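Leucine--tRNA ligase (Agrobacterium radiobacter, PDB 5AH5) probably charges tRNA(Leu) with L-leucine at the expense of ATP, as a class I aminoacyl-tRNA synthetase. Local coordinates at residues B[530-533]-B[534-538]. Numbering follows the deposited sequence.
Sequences ATLH and LIYSR. With LSS (5'-O-(L-leucylsulfamoyl)adenosine), chain I.
His533 and Ser537 meet one turn apart at the start of helix 533-546, beside the leucyl end of the bound 5'-O-(L-leucylsulfamoyl)adenosine. The His533 side chain carries the contact. His533 CB lies 3.5 Å from the methyl C10 of the ligand. CG is anti to the backbone N (chi1 158°), which places the ring between the ligand and Ser537. ND1 lies alongside CB of Ser537. His533 CD2 is 3.6 Å from the other leucyl methyl, C11 of the ligand, which sits over one ring face, displaced toward the rim. His533 CE1 comes 3.7 Å from Ser537 CB, and Ser537 OG lies above the opposite face, also near the rim. At the tip, NE2 is hydrogen-bonded to Tyr523 OH.

Two bonds grip His533 O. It accepts from Ser537 N in the regular helical bond, and from Ser537 OG at 2.6 Å, the hydroxyl being tilted 26° from the carbonyl plane. The side chain of Ser537 therefore folds back on its own helix. Leu532 is the N-cap residue, and Leu532 O accepts from Tyr536 N in an almost straight bond of 3.1 Å. Tyr536 CD2 also lies 3.2 Å from Leu532 O, while Tyr536 OH is hydrogen-bonded to Glu167. Ile535 CG1 rests 3.7 Å from Thr531 CA.

C11 thus lies over one ring face, whereas C10 meets CB and CG of His533. The bond from NE2 to Tyr523 and the packing on Ser537 would limit the ring's rotation, consistent with His533 forming part of the wall against the leucyl side chain, its polar NE2 engaged by Tyr523.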
ATOM      1  N   ALA B 530      -0.626   6.273   0.885  1.00 33.01           N
ATOM      2  CA  ALA B 530       0.680   6.569   1.446  1.00 32.01           C
ATOM      3  C   ALA B 530       0.641   7.292   2.771  1.00 30.82           C
ATOM      4  O   ALA B 530       1.449   7.012   3.678  1.00 31.57           O
ATOM      5  CB  ALA B 530       1.500   7.364   0.431  1.00 35.60           C
ATOM      6  N   THR B 531      -0.257   8.260   2.917  1.00 32.74           N
ATOM      7  CA  THR B 531      -0.364   8.898   4.226  1.00 32.69           C
ATOM      8  C   THR B 531      -1.785   8.739   4.786  1.00 34.94           C
ATOM      9  O   THR B 531      -2.199   9.582   5.570  1.00 34.28           O
ATOM     10  CB  THR B 531       0.029  10.373   4.220  1.00 32.01           C
ATOM     11  OG1 THR B 531      -0.847  11.062   3.352  1.00 29.70           O
ATOM     12  CG2 THR B 531       1.478  10.548   3.781  1.00 38.38           C
ATOM     13  N   LEU B 532      -2.485   7.658   4.395  1.00 31.07           N
ATOM     14  CA  LEU B 532      -3.653   7.134   5.131  1.00 30.45           C
ATOM     15  C   LEU B 532      -3.308   5.756   5.691  1.00 25.76           C
ATOM     16  O   LEU B 532      -2.615   5.688   6.655  1.00 26.95           O
ATOM     17  CB  LEU B 532      -4.920   7.122   4.259  1.00 29.63           C
ATOM     18  CG  LEU B 532      -5.471   8.537   3.965  1.00 33.29           C
ATOM     19  CD1 LEU B 532      -6.160   8.650   2.633  1.00 34.73           C
ATOM     20  CD2 LEU B 532      -6.406   9.004   5.050  1.00 34.34           C
ATOM     21  N   HIS B 533      -3.773   4.667   5.091  1.00 23.87           N
ATOM     22  CA  HIS B 533      -3.654   3.341   5.671  1.00 24.06           C
ATOM     23  C   HIS B 533      -2.185   2.906   5.891  1.00 25.90           C
ATOM     24  O   HIS B 533      -1.876   2.272   6.912  1.00 27.58           O
ATOM     25  CB  HIS B 533      -4.447   2.347   4.838  1.00 24.55           C
ATOM     26  CG  HIS B 533      -4.012   0.908   4.980  1.00 27.38           C
ATOM     27  ND1 HIS B 533      -4.293   0.150   6.093  1.00 27.66           N
ATOM     28  CD2 HIS B 533      -3.407   0.061   4.098  1.00 30.17           C
ATOM     29  CE1 HIS B 533      -3.830  -1.082   5.919  1.00 29.28           C
ATOM     30  NE2 HIS B 533      -3.265  -1.158   4.728  1.00 28.40           N
ATOM     31  N   LEU B 534      -1.261   3.314   5.001  1.00 24.66           N
ATOM     32  CA  LEU B 534       0.145   2.918   5.120  1.00 25.63           C
ATOM     33  C   LEU B 534       0.827   3.647   6.256  1.00 25.60           C
ATOM     34  O   LEU B 534       1.813   3.168   6.758  1.00 30.35           O
ATOM     35  CB  LEU B 534       0.902   3.148   3.762  1.00 27.75           C
ATOM     36  CG  LEU B 534       0.415   2.274   2.585  1.00 27.70           C
ATOM     37  CD1 LEU B 534       0.947   2.670   1.212  1.00 31.27           C
ATOM     38  CD2 LEU B 534       0.702   0.791   2.882  1.00 26.15           C
ATOM     39  N   ILE B 535       0.350   4.821   6.686  1.00 26.00           N
ATOM     40  CA  ILE B 535       0.871   5.372   7.952  1.00 29.80           C
ATOM     41  C   ILE B 535       0.236   4.657   9.125  1.00 28.68           C
ATOM     42  O   ILE B 535       0.918   4.221  10.017  1.00 32.26           O
ATOM     43  CB  ILE B 535       0.526   6.846   8.139  1.00 36.45           C
ATOM     44  CG1 ILE B 535       1.377   7.693   7.218  1.00 42.74           C
ATOM     45  CG2 ILE B 535       0.787   7.286   9.596  1.00 42.85           C
ATOM     46  CD1 ILE B 535       2.794   7.901   7.703  1.00 46.86           C
ATOM     47  N   TYR B 536      -1.100   4.635   9.168  1.00 29.27           N
ATOM     48  CA  TYR B 536      -1.787   4.092  10.364  1.00 28.54           C
ATOM     49  C   TYR B 536      -1.420   2.619  10.698  1.00 27.78           C
ATOM     50  O   TYR B 536      -1.208   2.279  11.839  1.00 28.83           O
ATOM     51  CB  TYR B 536      -3.286   4.190  10.157  1.00 29.42           C
ATOM     52  CG  TYR B 536      -3.869   5.591  10.027  1.00 25.82           C
ATOM     53  CD1 TYR B 536      -3.529   6.612  10.902  1.00 29.72           C
ATOM     54  CD2 TYR B 536      -4.757   5.868   9.036  1.00 27.30           C
ATOM     55  CE1 TYR B 536      -4.068   7.906  10.758  1.00 30.92           C
ATOM     56  CE2 TYR B 536      -5.356   7.122   8.911  1.00 29.80           C
ATOM     57  CZ  TYR B 536      -5.007   8.131   9.763  1.00 29.82           C
ATOM     58  OH  TYR B 536      -5.606   9.332   9.554  1.00 33.01           O
ATOM     59  N   SER B 537      -1.427   1.755   9.680  1.00 31.55           N
ATOM     60  CA  SER B 537      -1.017   0.338   9.771  1.00 30.96           C
ATOM     61  C   SER B 537       0.406   0.163  10.320  1.00 33.08           C
ATOM     62  O   SER B 537       0.658  -0.735  11.155  1.00 27.73           O
ATOM     63  CB  SER B 537      -1.134  -0.330   8.381  1.00 34.84           C
ATOM     64  OG  SER B 537      -0.239   0.270   7.443  1.00 31.38           O
ATOM     65  N   ARG B 538       1.349   1.005   9.874  1.00 30.60           N
ATOM     66  CA  ARG B 538       2.680   0.914  10.455  1.00 31.60           C
ATOM     67  C   ARG B 538       2.615   1.337  11.925  1.00 31.69           C
ATOM     68  O   ARG B 538       3.229   0.706  12.782  1.00 29.53           O
ATOM     69  CB  ARG B 538       3.709   1.737   9.687  1.00 29.77           C
ATOM     70  CG  ARG B 538       3.917   1.269   8.248  1.00 30.00           C
ATOM     71  CD  ARG B 538       4.895   2.222   7.533  1.00 32.18           C
ATOM     72  NE  ARG B 538       6.165   2.175   8.280  1.00 31.83           N
ATOM     73  CZ  ARG B 538       6.862   3.212   8.748  1.00 33.45           C
ATOM     74  NH1 ARG B 538       6.546   4.476   8.473  1.00 35.65           N
ATOM     75  NH2 ARG B 538       7.948   2.960   9.474  1.00 36.39           N
TER
HETATM   76  C1  LSS I1818      -9.536   0.886  -0.344  1.00 26.69           C
HETATM   77  N1  LSS I1818      -6.823   1.235 -10.754  1.00 26.41           N
HETATM   78  O1  LSS I1818      -8.811   1.718  -0.841  1.00 28.41           O
HETATM   79  S1  LSS I1818     -10.754   0.529  -2.458  1.00 26.30           S
HETATM   80  C2  LSS I1818      -5.966   0.553  -9.997  1.00 29.83           C
HETATM   81  N2  LSS I1818     -10.495   0.267  -1.010  1.00 25.39           N
HETATM   82  O2  LSS I1818      -5.706   1.266  -5.118  1.00 28.72           O
HETATM   83  N3  LSS I1818      -6.231   0.202  -8.719  1.00 30.16           N
HETATM   84  O3  LSS I1818      -5.291  -0.988  -3.584  1.00 27.32           O
HETATM   85  C4  LSS I1818      -7.426   0.556  -8.189  1.00 29.75           C
HETATM   86  N4  LSS I1818     -10.528  -0.212   1.669  1.00 23.97           N
HETATM   87  O4  LSS I1818      -8.068  -1.370  -5.323  1.00 25.84           O
HETATM   88  C5  LSS I1818      -8.321   1.344  -8.902  1.00 30.17           C
HETATM   89  O5  LSS I1818      -9.458   0.078  -3.275  1.00 29.97           O
HETATM   90  C6  LSS I1818      -7.996   1.706 -10.198  1.00 31.26           C
HETATM   91  N6  LSS I1818      -8.895   2.424 -10.920  1.00 27.78           N
HETATM   92  C7  LSS I1818      -7.660  -0.376   2.870  1.00 20.27           C
HETATM   93  N7  LSS I1818      -9.392   1.582  -8.101  1.00 32.34           N
HETATM   94  C8  LSS I1818      -9.149   1.005  -6.893  1.00 30.58           C
HETATM   95  C9  LSS I1818      -8.035  -0.101   1.411  1.00 22.91           C
HETATM   96  N9  LSS I1818      -7.957   0.356  -6.973  1.00 30.27           N
HETATM   97  CA  LSS I1818      -9.390   0.567   1.115  1.00 26.07           C
HETATM   98  C10 LSS I1818      -7.400   0.964   3.576  1.00 24.17           C
HETATM   99  C11 LSS I1818      -6.440  -1.365   2.882  1.00 20.24           C
HETATM  100  O1A LSS I1818     -10.996   1.901  -2.923  1.00 25.13           O
HETATM  101  C21 LSS I1818      -7.267  -0.364  -5.920  1.00 25.88           C
HETATM  102  C22 LSS I1818      -6.854   0.531  -4.805  1.00 26.36           C
HETATM  103  C23 LSS I1818      -6.639  -0.447  -3.647  1.00 27.04           C
HETATM  104  C24 LSS I1818      -7.680  -1.499  -3.969  1.00 25.13           C
HETATM  105  C25 LSS I1818      -8.999  -1.269  -3.229  1.00 27.58           C
HETATM  106  O2A LSS I1818     -11.782  -0.337  -2.994  1.00 20.07           O